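Local coordinates for protein oxidoreductase (Azotobacter vinelandii, PDB 7D5M) that binds NAD+ and, as a homolog of inositol dehydrogenase, probably oxidises a sugar or polyol substrate with it, at residues A[95-100]-A[111-116]; A[190-195]-A[199-204]; A[258-263]-A[370-375]. One frame throughout, in Å; residues are numbered along the deposited sequence.

The three contacts follow one another along the chain. Contact 1 lies in the Rossmann domain, in the beta-alpha-beta unit of strand 87-91, helix 97-106 and strand 110-113. Contacts 2 and 3 belong to the C-terminal alpha/beta domain. Contacts 1 and 2 both touch NAD, so the cofactor lies between the two domains. Their centres are about 15 Å apart, and they meet where K115 CE packs on G204 O, 3.2 Å away. Contact 3 lies about 10 Å from contact 2, between centres, and about 18 Å from contact 1. It packs helix 363-381 onto the mixed sheet, and L203 of helix 202-217 joins it to contact 2.

Contact 1. Residues A[95-100]-A[111-116]; sequences GTHFAI and VVCEKP. With NAD (nicotinamide-adenine-dinucleotide), chain B.
H97 and P116 share the one hydrogen bond between 95-100 and 111-116. H97 ND1 donates to P116 O over 2.5 Å, which is shorter than such bonds usually are, and the exact length is doubtful. P116 O lies at the edge of the imidazole, near its plane. H97 CG stands beside the backbone N (chi1 -70°), which carries the ring across to the loop after strand 110-113. On its other nitrogen, H97 NE2 bonds to T92 O.

Packing adds to this. C113 SG rests 3.8 Å from H97 CB and meets the ring obliquely. E114 CB lies 3.7 Å from H97 CE1, and the two side chains run alongside each other.

The E114 carboxylate turns to the cofactor. Its OE1 accepts from K115 N over 2.9 Å by the anti lone pair. T141 and H29 also bond to this carboxylate. E114 CG lies 3.1 Å from NAD O4D. E114 OE1 comes within 3.1 Å of NAD C2N, at the nicotinamide ring. An alanine here would probably leave T141, H29 and K115 N without this partner and open a gap beside the nicotinamide and its ribose. K115 O lies 3.0 Å from NAD O2D, while K115 NZ bonds to D205 O.

The peptide before P116 is cis. The Glu-Lys-Pro sequence with this bend is characteristic of the NAD site in the GFO/IDH/MocA oxidoreductases.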
loop_
_atom_site.group_PDB
_atom_site.type_symbol
_atom_site.label_atom_id
_atom_site.label_comp_id
_atom_site.label_asym_id
_atom_site.label_seq_id
_atom_site.Cartn_x
_atom_site.Cartn_y
_atom_site.Cartn_z
ATOM N N GLY A 95 1.420 38.927 -3.807
ATOM C CA GLY A 95 1.835 40.277 -4.246
ATOM C C GLY A 95 1.886 41.296 -3.122
ATOM O O GLY A 95 2.581 42.319 -3.286
ATOM N N THR A 96 1.176 41.063 -2.016
ATOM C CA THR A 96 1.055 42.045 -0.907
ATOM C C THR A 96 1.898 41.626 0.309
ATOM O O THR A 96 1.938 42.407 1.272
ATOM C CB THR A 96 -0.415 42.268 -0.528
ATOM O OG1 THR A 96 -0.977 40.997 -0.194
ATOM C CG2 THR A 96 -1.210 42.930 -1.635
ATOM N N HIS A 97 2.554 40.461 0.292
ATOM C CA HIS A 97 3.304 39.937 1.468
ATOM C C HIS A 97 4.403 40.923 1.873
ATOM O O HIS A 97 4.557 41.188 3.068
ATOM C CB HIS A 97 3.922 38.570 1.184
ATOM C CG HIS A 97 2.925 37.472 1.069
ATOM N ND1 HIS A 97 3.312 36.166 0.907
ATOM C CD2 HIS A 97 1.575 37.479 1.091
ATOM C CE1 HIS A 97 2.242 35.404 0.819
ATOM N NE2 HIS A 97 1.161 36.182 0.939
ATOM N N PHE A 98 5.156 41.436 0.899
ATOM C CA PHE A 98 6.319 42.312 1.176
ATOM C C PHE A 98 5.849 43.573 1.910
ATOM O O PHE A 98 6.372 43.867 3.002
ATOM C CB PHE A 98 7.069 42.664 -0.107
ATOM C CG PHE A 98 8.172 43.660 0.124
ATOM C CD1 PHE A 98 9.415 43.254 0.585
ATOM C CD2 PHE A 98 7.949 45.016 -0.079
ATOM C CE1 PHE A 98 10.420 44.180 0.816
ATOM C CE2 PHE A 98 8.952 45.941 0.161
ATOM C CZ PHE A 98 10.187 45.522 0.603
ATOM N N ALA A 99 4.886 44.300 1.334
ATOM C CA ALA A 99 4.409 45.606 1.852
ATOM C C ALA A 99 3.796 45.411 3.245
ATOM O O ALA A 99 4.082 46.214 4.148
ATOM C CB ALA A 99 3.424 46.234 0.889
ATOM N N ILE A 100 3.007 44.356 3.434
ATOM C CA ILE A 100 2.289 44.138 4.722
ATOM C C ILE A 100 3.308 43.730 5.790
ATOM O O ILE A 100 3.228 44.290 6.902
ATOM C CB ILE A 100 1.151 43.111 4.585
ATOM C CG1 ILE A 100 0.095 43.581 3.582
ATOM C CG2 ILE A 100 0.550 42.834 5.954
ATOM C CD1 ILE A 100 -0.881 42.512 3.186
ATOM N N VAL A 111 5.579 38.790 13.119
ATOM C CA VAL A 111 4.829 38.412 11.898
ATOM C C VAL A 111 4.907 36.903 11.713
ATOM O O VAL A 111 5.978 36.299 11.970
ATOM C CB VAL A 111 5.357 39.162 10.658
ATOM C CG1 VAL A 111 4.573 38.782 9.407
ATOM C CG2 VAL A 111 5.343 40.667 10.872
ATOM N N VAL A 112 3.791 36.324 11.278
ATOM C CA VAL A 112 3.784 35.014 10.577
ATOM C C VAL A 112 3.340 35.296 9.148
ATOM O O VAL A 112 2.192 35.747 8.947
ATOM C CB VAL A 112 2.881 33.979 11.257
ATOM C CG1 VAL A 112 2.921 32.665 10.494
ATOM C CG2 VAL A 112 3.271 33.776 12.715
ATOM N N CYS A 113 4.236 35.080 8.194
ATOM C CA CYS A 113 4.000 35.437 6.779
ATOM C C CYS A 113 3.788 34.160 5.977
ATOM O O CYS A 113 4.578 33.213 6.105
ATOM C CB CYS A 113 5.135 36.261 6.192
ATOM S SG CYS A 113 4.740 36.900 4.537
ATOM N N GLU A 114 2.709 34.133 5.210
ATOM C CA GLU A 114 2.447 33.028 4.267
ATOM C C GLU A 114 3.568 32.974 3.234
ATOM O O GLU A 114 4.121 34.030 2.874
ATOM C CB GLU A 114 1.089 33.194 3.604
ATOM C CG GLU A 114 0.050 32.319 4.229
ATOM C CD GLU A 114 0.432 30.851 4.332
ATOM O OE1 GLU A 114 1.547 30.465 3.888
ATOM O OE2 GLU A 114 -0.369 30.110 4.873
ATOM N N LYS A 115 3.927 31.764 2.810
ATOM C CA LYS A 115 4.933 31.586 1.737
ATOM C C LYS A 115 4.284 32.024 0.426
ATOM O O LYS A 115 3.085 31.842 0.248
ATOM C CB LYS A 115 5.437 30.142 1.717
ATOM C CG LYS A 115 4.354 29.091 1.531
ATOM C CD LYS A 115 4.847 27.853 0.825
ATOM C CE LYS A 115 4.544 27.839 -0.660
ATOM N NZ LYS A 115 3.086 27.940 -0.918
ATOM N N PRO A 116 5.014 32.704 -0.490
ATOM C CA PRO A 116 6.399 33.097 -0.269
ATOM C C PRO A 116 6.491 34.454 0.434
ATOM O O PRO A 116 5.558 35.231 0.394
ATOM C CB PRO A 116 6.920 33.186 -1.706
ATOM C CG PRO A 116 5.751 33.775 -2.462
ATOM C CD PRO A 116 4.520 33.197 -1.787
HETATM P PA NAD B . -7.230 33.070 -1.373
HETATM O O1A NAD B . -7.366 33.873 -2.630
HETATM O O2A NAD B . -8.006 31.804 -1.191
HETATM O O5B NAD B . -7.506 34.036 -0.121
HETATM C C5B NAD B . -7.097 35.439 -0.106
HETATM C C4B NAD B . -7.774 36.105 1.067
HETATM O O4B NAD B . -7.137 37.375 1.361
HETATM C C3B NAD B . -9.257 36.439 0.860
HETATM O O3B NAD B . -9.949 36.325 2.094
HETATM C C2B NAD B . -9.187 37.889 0.367
HETATM O O2B NAD B . -10.377 38.625 0.531
HETATM C C1B NAD B . -8.098 38.410 1.293
HETATM N N9A NAD B . -7.415 39.608 0.830
HETATM C C8A NAD B . -6.914 39.827 -0.426
HETATM N N7A NAD B . -6.283 40.968 -0.539
HETATM C C5A NAD B . -6.352 41.530 0.725
HETATM C C6A NAD B . -5.851 42.739 1.248
HETATM N N6A NAD B . -5.134 43.613 0.538
HETATM N N1A NAD B . -6.086 42.993 2.559
HETATM C C2A NAD B . -6.802 42.103 3.265
HETATM N N3A NAD B . -7.309 40.929 2.883
HETATM C C4A NAD B . -7.048 40.699 1.584
HETATM O O3 NAD B . -5.674 32.686 -1.152
HETATM P PN NAD B . -5.031 31.442 -0.332
HETATM O O1N NAD B . -5.002 30.221 -1.209
HETATM O O2N NAD B . -5.702 31.350 1.006
HETATM O O5D NAD B . -3.513 31.921 -0.151
HETATM C C5D NAD B . -3.176 33.111 0.566
HETATM C C4D NAD B . -1.701 33.029 0.847
HETATM O O4D NAD B . -1.434 31.801 1.572
HETATM C C3D NAD B . -0.822 32.967 -0.408
HETATM O O3D NAD B . 0.392 33.656 -0.171
HETATM C C2D NAD B . -0.594 31.463 -0.598
HETATM O O2D NAD B . 0.603 31.162 -1.300
HETATM C C1D NAD B . -0.491 31.010 0.859
HETATM N N1N NAD B . -0.818 29.570 1.090
HETATM C C2N NAD B . 0.068 28.790 1.802
HETATM C C3N NAD B . -0.178 27.429 1.993
HETATM C C7N NAD B . 0.757 26.678 2.917
HETATM O O7N NAD B . 1.515 27.323 3.650
HETATM N N7N NAD B . 0.693 25.350 2.915
HETATM C C4N NAD B . -1.270 26.841 1.347
HETATM C C5N NAD B . -2.147 27.643 0.616
HETATM C C6N NAD B . -1.978 29.010 0.633
#

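Contact 2. Residues A[190-195]-A[199-204]; sequences WRVDPR and PSYVLG. With NAD (nicotinamide-adenine-dinucleotide), chain B.
The backbones of 190-195 and 199-204 come closest at V192 and Y201, whose CA atoms are 6.1 Å apart where the chain leaves helix 186-191, passes through helix 194-197 and enters helix 202-217. This is a compact turn between helices in the C-terminal alpha/beta domain of the GFO/IDH/MocA fold. D193 is the N-cap of helix 194-197, and its OD1 accepts from R195 N. Y201 occupies the N-cap position of helix 202-217.

Y201 carries the packing. V192 CG1 lies over one face of its ring, 4.1 Å from Y201 CD2. R191 CB and CD both touch the ring at CE1, with R191 CD 4.0 Å from Y201 CE1. The guanidinium plane is steeply turned from the phenol ring, by 75°. Y201 OH reaches on to H177 ND1.

R191 passes the ring with its chain extended from CG to NE (chi2 174°, chi3 171°). That carries the guanidinium to the cofactor. Its two terminal nitrogens grip one phosphate oxygen: NAD O1N is 3.1 Å from R191 NH1 and 3.0 Å from R191 NH2. D205 forms a salt bridge with R191 NE, so the group is fixed from a second direction. W190 CH2 lies over the centre of one guanidinium face. The indole edge serves the other phosphate, with W190 NE1 donating to NAD O1A over 2.9 Å. Each of these consecutive residues thus takes one of the two phosphates.

A water joins the two backbones where no direct bond does, donating to R191 O at 2.8 Å and to S200 O at 3.2 Å.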
loop_
_atom_site.group_PDB
_atom_site.type_symbol
_atom_site.label_atom_id
_atom_site.label_comp_id
_atom_site.label_asym_id
_atom_site.label_seq_id
_atom_site.Cartn_x
_atom_site.Cartn_y
_atom_site.Cartn_z
ATOM N N TRP A 190 -5.430 34.025 -9.386
ATOM C CA TRP A 190 -4.377 35.008 -9.002
ATOM C C TRP A 190 -2.994 34.337 -9.048
ATOM O O TRP A 190 -2.016 35.040 -9.373
ATOM C CB TRP A 190 -4.681 35.740 -7.674
ATOM C CG TRP A 190 -4.580 34.972 -6.388
ATOM C CD1 TRP A 190 -5.615 34.593 -5.579
ATOM C CD2 TRP A 190 -3.379 34.571 -5.706
ATOM N NE1 TRP A 190 -5.147 33.960 -4.460
ATOM C CE2 TRP A 190 -3.779 33.929 -4.510
ATOM C CE3 TRP A 190 -2.009 34.675 -5.986
ATOM C CZ2 TRP A 190 -2.859 33.393 -3.611
ATOM C CZ3 TRP A 190 -1.105 34.145 -5.095
ATOM C CH2 TRP A 190 -1.525 33.518 -3.923
ATOM N N ARG A 191 -2.918 33.022 -8.818
ATOM C CA ARG A 191 -1.635 32.262 -8.801
ATOM C C ARG A 191 -1.016 32.170 -10.203
ATOM O O ARG A 191 0.207 31.902 -10.280
ATOM C CB ARG A 191 -1.834 30.853 -8.234
ATOM C CG ARG A 191 -1.813 30.783 -6.712
ATOM C CD ARG A 191 -2.165 29.387 -6.242
ATOM N NE ARG A 191 -1.970 29.154 -4.813
ATOM C CZ ARG A 191 -2.832 29.489 -3.855
ATOM N NH1 ARG A 191 -3.957 30.124 -4.148
ATOM N NH2 ARG A 191 -2.554 29.198 -2.593
ATOM N N VAL A 192 -1.795 32.336 -11.277
ATOM C CA VAL A 192 -1.246 32.279 -12.668
ATOM C C VAL A 192 -1.169 33.694 -13.266
ATOM O O VAL A 192 -1.009 33.803 -14.508
ATOM C CB VAL A 192 -2.036 31.303 -13.562
ATOM C CG1 VAL A 192 -2.070 29.901 -12.961
ATOM C CG2 VAL A 192 -3.437 31.800 -13.874
ATOM N N ASP A 193 -1.216 34.734 -12.423
ATOM C CA ASP A 193 -1.033 36.155 -12.829
ATOM C C ASP A 193 0.308 36.652 -12.281
ATOM O O ASP A 193 0.480 36.800 -11.066
ATOM C CB ASP A 193 -2.234 36.991 -12.373
ATOM C CG ASP A 193 -2.246 38.421 -12.890
ATOM O OD1 ASP A 193 -1.169 38.918 -13.290
ATOM O OD2 ASP A 193 -3.338 39.030 -12.886
ATOM N N PRO A 194 1.316 36.924 -13.145
ATOM C CA PRO A 194 2.640 37.327 -12.665
ATOM C C PRO A 194 2.597 38.625 -11.843
ATOM O O PRO A 194 3.386 38.741 -10.919
ATOM C CB PRO A 194 3.502 37.520 -13.926
ATOM C CG PRO A 194 2.686 36.949 -15.080
ATOM C CD PRO A 194 1.245 36.867 -14.616
ATOM N N ARG A 195 1.673 39.537 -12.173
ATOM C CA ARG A 195 1.466 40.829 -11.459
ATOM C C ARG A 195 1.151 40.561 -9.976
ATOM O O ARG A 195 1.675 41.300 -9.119
ATOM C CB ARG A 195 0.336 41.640 -12.110
ATOM C CG ARG A 195 0.579 42.028 -13.564
ATOM C CD ARG A 195 -0.593 42.813 -14.131
ATOM N NE ARG A 195 -0.746 44.136 -13.525
ATOM C CZ ARG A 195 -1.774 44.966 -13.737
ATOM N NH1 ARG A 195 -2.768 44.617 -14.539
ATOM N NH2 ARG A 195 -1.805 46.148 -13.142
ATOM N N PRO A 199 7.094 35.733 -10.260
ATOM C CA PRO A 199 7.828 35.164 -11.392
ATOM C C PRO A 199 7.577 33.678 -11.686
ATOM O O PRO A 199 8.028 33.178 -12.714
ATOM C CB PRO A 199 9.302 35.333 -10.983
ATOM C CG PRO A 199 9.299 35.373 -9.470
ATOM C CD PRO A 199 7.937 35.894 -9.066
ATOM N N SER A 200 6.891 32.980 -10.787
ATOM C CA SER A 200 6.662 31.527 -10.956
ATOM C C SER A 200 5.279 31.147 -10.447
ATOM O O SER A 200 4.685 31.905 -9.645
ATOM C CB SER A 200 7.761 30.742 -10.294
ATOM O OG SER A 200 7.335 30.186 -9.068
ATOM N N TYR A 201 4.773 30.006 -10.902
ATOM C CA TYR A 201 3.579 29.383 -10.291
ATOM C C TYR A 201 4.055 28.194 -9.440
ATOM O O TYR A 201 4.323 28.419 -8.249
ATOM C CB TYR A 201 2.485 29.085 -11.322
ATOM C CG TYR A 201 1.404 28.207 -10.746
ATOM C CD1 TYR A 201 1.079 28.286 -9.400
ATOM C CD2 TYR A 201 0.733 27.274 -11.520
ATOM C CE1 TYR A 201 0.120 27.461 -8.839
ATOM C CE2 TYR A 201 -0.245 26.456 -10.978
ATOM C CZ TYR A 201 -0.549 26.547 -9.632
ATOM O OH TYR A 201 -1.485 25.716 -9.079
ATOM N N VAL A 202 4.188 26.985 -9.993
ATOM C CA VAL A 202 4.357 25.769 -9.133
ATOM C C VAL A 202 5.706 25.751 -8.395
ATOM O O VAL A 202 5.750 25.143 -7.311
ATOM C CB VAL A 202 4.098 24.445 -9.878
ATOM C CG1 VAL A 202 2.631 24.339 -10.271
ATOM C CG2 VAL A 202 5.029 24.218 -11.056
ATOM N N LEU A 203 6.780 26.350 -8.918
ATOM C CA LEU A 203 8.086 26.352 -8.196
ATOM C C LEU A 203 7.868 26.965 -6.810
ATOM O O LEU A 203 8.241 26.338 -5.793
ATOM C CB LEU A 203 9.114 27.153 -8.996
ATOM C CG LEU A 203 9.636 26.459 -10.253
ATOM C CD1 LEU A 203 10.302 27.472 -11.178
ATOM C CD2 LEU A 203 10.584 25.329 -9.903
ATOM N N GLY A 204 7.256 28.145 -6.790
ATOM C CA GLY A 204 6.984 28.916 -5.566
ATOM C C GLY A 204 5.839 28.317 -4.780
ATOM O O GLY A 204 5.907 28.307 -3.533
HETATM P PA NAD B . -7.230 33.070 -1.373
HETATM O O1A NAD B . -7.366 33.873 -2.630
HETATM O O2A NAD B . -8.006 31.804 -1.191
HETATM O O5B NAD B . -7.506 34.036 -0.121
HETATM C C5B NAD B . -7.097 35.439 -0.106
HETATM C C4B NAD B . -7.774 36.105 1.067
HETATM O O4B NAD B . -7.137 37.375 1.361
HETATM C C3B NAD B . -9.257 36.439 0.860
HETATM O O3B NAD B . -9.949 36.325 2.094
HETATM C C2B NAD B . -9.187 37.889 0.367
HETATM O O2B NAD B . -10.377 38.625 0.531
HETATM C C1B NAD B . -8.098 38.410 1.293
HETATM N N9A NAD B . -7.415 39.608 0.830
HETATM C C8A NAD B . -6.914 39.827 -0.426
HETATM N N7A NAD B . -6.283 40.968 -0.539
HETATM C C5A NAD B . -6.352 41.530 0.725
HETATM C C6A NAD B . -5.851 42.739 1.248
HETATM N N6A NAD B . -5.134 43.613 0.538
HETATM N N1A NAD B . -6.086 42.993 2.559
HETATM C C2A NAD B . -6.802 42.103 3.265
HETATM N N3A NAD B . -7.309 40.929 2.883
HETATM C C4A NAD B . -7.048 40.699 1.584
HETATM O O3 NAD B . -5.674 32.686 -1.152
HETATM P PN NAD B . -5.031 31.442 -0.332
HETATM O O1N NAD B . -5.002 30.221 -1.209
HETATM O O2N NAD B . -5.702 31.350 1.006
HETATM O O5D NAD B . -3.513 31.921 -0.151
HETATM C C5D NAD B . -3.176 33.111 0.566
HETATM C C4D NAD B . -1.701 33.029 0.847
HETATM O O4D NAD B . -1.434 31.801 1.572
HETATM C C3D NAD B . -0.822 32.967 -0.408
HETATM O O3D NAD B . 0.392 33.656 -0.171
HETATM C C2D NAD B . -0.594 31.463 -0.598
HETATM O O2D NAD B . 0.603 31.162 -1.300
HETATM C C1D NAD B . -0.491 31.010 0.859
HETATM N N1N NAD B . -0.818 29.570 1.090
HETATM C C2N NAD B . 0.068 28.790 1.802
HETATM C C3N NAD B . -0.178 27.429 1.993
HETATM C C7N NAD B . 0.757 26.678 2.917
HETATM O O7N NAD B . 1.515 27.323 3.650
HETATM N N7N NAD B . 0.693 25.350 2.915
HETATM C C4N NAD B . -1.270 26.841 1.347
HETATM C C5N NAD B . -2.147 27.643 0.616
HETATM C C6N NAD B . -1.978 29.010 0.633
HETATM O O HOH W 1 1.932 31.496 -8.120
#

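Contact 3. Residues A[258-263]-A[370-375]; sequences VWSSAV and VRWVER
W372 and V258 reach toward each other from opposite directions, one from helix 363-381 and the other from strand 255-261. The contact is helix-on-sheet packing in the C-terminal alpha/beta domain, where a mixed sheet carries helices on one face. The backbones stay well apart: the CA atoms of V258 and W372 are 11.1 Å from each other. The indole spans most of it. With CG anti to the backbone N (chi1 -178°) the indole extends from the helix toward the strand, and chi2 of 84° turns its six-membered ring to V258.

The tight part is small. V258 offers both methyls to the outer carbons of the indole. Its CG2 lies 3.8 Å from W372 CZ2, and its CG1 lies 4.0 Å from W372 CH2. V258 CG2 comes at the ring obliquely. S260, two residues on and on the same side of the strand, has its OG near the ring plane at the edge, 4.3 Å from W372 CH2. L203 and L211 of helix 202-217 also pack on the indole, as do T246 and M248 of the adjoining strand 243-250.

Away from this patch the segments part. R371 and E374 are partly exposed and make no contact with the strand segment. On the strand, W259 points to the opposite face of the sheet, where it lies nearly parallel to the ring of Y245 and meets H169 of the second subunit, so this face takes part in subunit packing. The strand then ends in an ST turn, in which V263 N donates to S261 OG over 3.2 Å at 161°.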
loop_
_atom_site.group_PDB
_atom_site.type_symbol
_atom_site.label_atom_id
_atom_site.label_comp_id
_atom_site.label_asym_id
_atom_site.label_seq_id
_atom_site.Cartn_x
_atom_site.Cartn_y
_atom_site.Cartn_z
ATOM N N VAL A 258 13.990 18.160 -7.730
ATOM C CA VAL A 258 12.637 18.630 -7.312
ATOM C C VAL A 258 11.719 18.583 -8.528
ATOM O O VAL A 258 12.009 19.265 -9.538
ATOM C CB VAL A 258 12.643 20.041 -6.701
ATOM C CG1 VAL A 258 11.279 20.400 -6.127
ATOM C CG2 VAL A 258 13.731 20.195 -5.650
ATOM N N TRP A 259 10.659 17.787 -8.438
ATOM C CA TRP A 259 9.553 17.806 -9.418
ATOM C C TRP A 259 8.397 18.615 -8.828
ATOM O O TRP A 259 7.810 18.174 -7.826
ATOM C CB TRP A 259 9.146 16.383 -9.814
ATOM C CG TRP A 259 7.967 16.361 -10.731
ATOM C CD1 TRP A 259 7.652 17.280 -11.690
ATOM C CD2 TRP A 259 6.938 15.360 -10.782
ATOM N NE1 TRP A 259 6.493 16.926 -12.329
ATOM C CE2 TRP A 259 6.035 15.751 -11.792
ATOM C CE3 TRP A 259 6.705 14.167 -10.087
ATOM C CZ2 TRP A 259 4.916 14.986 -12.113
ATOM C CZ3 TRP A 259 5.601 13.411 -10.403
ATOM C CH2 TRP A 259 4.717 13.819 -11.407
ATOM N N SER A 260 8.121 19.795 -9.389
ATOM C CA SER A 260 7.001 20.692 -9.005
ATOM C C SER A 260 5.892 20.558 -10.048
ATOM O O SER A 260 6.203 20.708 -11.241
ATOM C CB SER A 260 7.470 22.133 -8.902
ATOM O OG SER A 260 8.595 22.255 -8.045
ATOM N N SER A 261 4.644 20.282 -9.659
ATOM C CA SER A 261 3.569 20.130 -10.673
ATOM C C SER A 261 2.185 20.398 -10.092
ATOM O O SER A 261 1.925 20.010 -8.939
ATOM C CB SER A 261 3.635 18.770 -11.326
ATOM O OG SER A 261 2.812 18.734 -12.480
ATOM N N ALA A 262 1.332 21.031 -10.892
ATOM C CA ALA A 262 -0.113 21.164 -10.638
ATOM C C ALA A 262 -0.892 20.422 -11.727
ATOM O O ALA A 262 -2.125 20.498 -11.707
ATOM C CB ALA A 262 -0.487 22.624 -10.573
ATOM N N VAL A 263 -0.201 19.684 -12.602
ATOM C CA VAL A 263 -0.823 18.995 -13.773
ATOM C C VAL A 263 -0.501 17.490 -13.740
ATOM O O VAL A 263 -0.633 16.817 -14.787
ATOM C CB VAL A 263 -0.380 19.667 -15.086
ATOM C CG1 VAL A 263 -0.824 21.115 -15.114
ATOM C CG2 VAL A 263 1.117 19.566 -15.316
ATOM N N VAL A 370 12.731 32.098 -1.555
ATOM C CA VAL A 370 12.700 33.130 -2.625
ATOM C C VAL A 370 13.954 32.967 -3.490
ATOM O O VAL A 370 13.822 33.015 -4.714
ATOM C CB VAL A 370 12.585 34.541 -2.030
ATOM C CG1 VAL A 370 12.714 35.629 -3.092
ATOM C CG2 VAL A 370 11.297 34.672 -1.251
ATOM N N ARG A 371 15.121 32.797 -2.875
ATOM C CA ARG A 371 16.397 32.587 -3.605
ATOM C C ARG A 371 16.227 31.417 -4.576
ATOM O O ARG A 371 16.582 31.552 -5.763
ATOM C CB ARG A 371 17.558 32.270 -2.665
ATOM C CG ARG A 371 18.897 32.181 -3.386
ATOM C CD ARG A 371 20.009 31.622 -2.526
ATOM N NE ARG A 371 20.005 32.186 -1.182
ATOM C CZ ARG A 371 20.436 33.394 -0.868
ATOM N NH1 ARG A 371 20.913 34.201 -1.799
ATOM N NH2 ARG A 371 20.372 33.801 0.384
ATOM N N TRP A 372 15.734 30.285 -4.087
ATOM C CA TRP A 372 15.656 29.053 -4.913
ATOM C C TRP A 372 14.755 29.298 -6.123
ATOM O O TRP A 372 15.172 28.980 -7.241
ATOM C CB TRP A 372 15.175 27.868 -4.083
ATOM C CG TRP A 372 15.111 26.571 -4.835
ATOM C CD1 TRP A 372 16.129 25.689 -5.056
ATOM C CD2 TRP A 372 13.930 25.960 -5.378
ATOM N NE1 TRP A 372 15.670 24.589 -5.731
ATOM C CE2 TRP A 372 14.326 24.730 -5.950
ATOM C CE3 TRP A 372 12.585 26.336 -5.454
ATOM C CZ2 TRP A 372 13.412 23.866 -6.556
ATOM C CZ3 TRP A 372 11.686 25.492 -6.070
ATOM C CH2 TRP A 372 12.103 24.273 -6.621
ATOM N N VAL A 373 13.562 29.849 -5.913
ATOM C CA VAL A 373 12.606 30.123 -7.020
ATOM C C VAL A 373 13.301 31.045 -8.025
ATOM O O VAL A 373 13.194 30.795 -9.232
ATOM C CB VAL A 373 11.283 30.717 -6.508
ATOM C CG1 VAL A 373 10.434 31.272 -7.649
ATOM C CG2 VAL A 373 10.508 29.687 -5.706
ATOM N N GLU A 374 13.982 32.089 -7.547
ATOM C CA GLU A 374 14.582 33.105 -8.451
ATOM C C GLU A 374 15.645 32.434 -9.332
ATOM O O GLU A 374 15.635 32.689 -10.555
ATOM C CB GLU A 374 15.124 34.283 -7.645
ATOM C CG GLU A 374 15.602 35.433 -8.504
ATOM C CD GLU A 374 15.715 36.747 -7.753
ATOM O OE1 GLU A 374 16.834 37.281 -7.689
ATOM O OE2 GLU A 374 14.691 37.222 -7.226
ATOM N N ARG A 375 16.517 31.607 -8.750
ATOM C CA ARG A 375 17.588 30.884 -9.487
ATOM C C ARG A 375 16.955 29.922 -10.497
ATOM O O ARG A 375 17.464 29.853 -11.632
ATOM C CB ARG A 375 18.526 30.133 -8.540
ATOM C CG ARG A 375 19.452 31.048 -7.759
ATOM C CD ARG A 375 20.590 31.620 -8.592
ATOM N NE ARG A 375 21.254 32.623 -7.777
ATOM C CZ ARG A 375 20.877 33.901 -7.682
ATOM N NH1 ARG A 375 19.859 34.360 -8.392
ATOM N NH2 ARG A 375 21.534 34.731 -6.886
#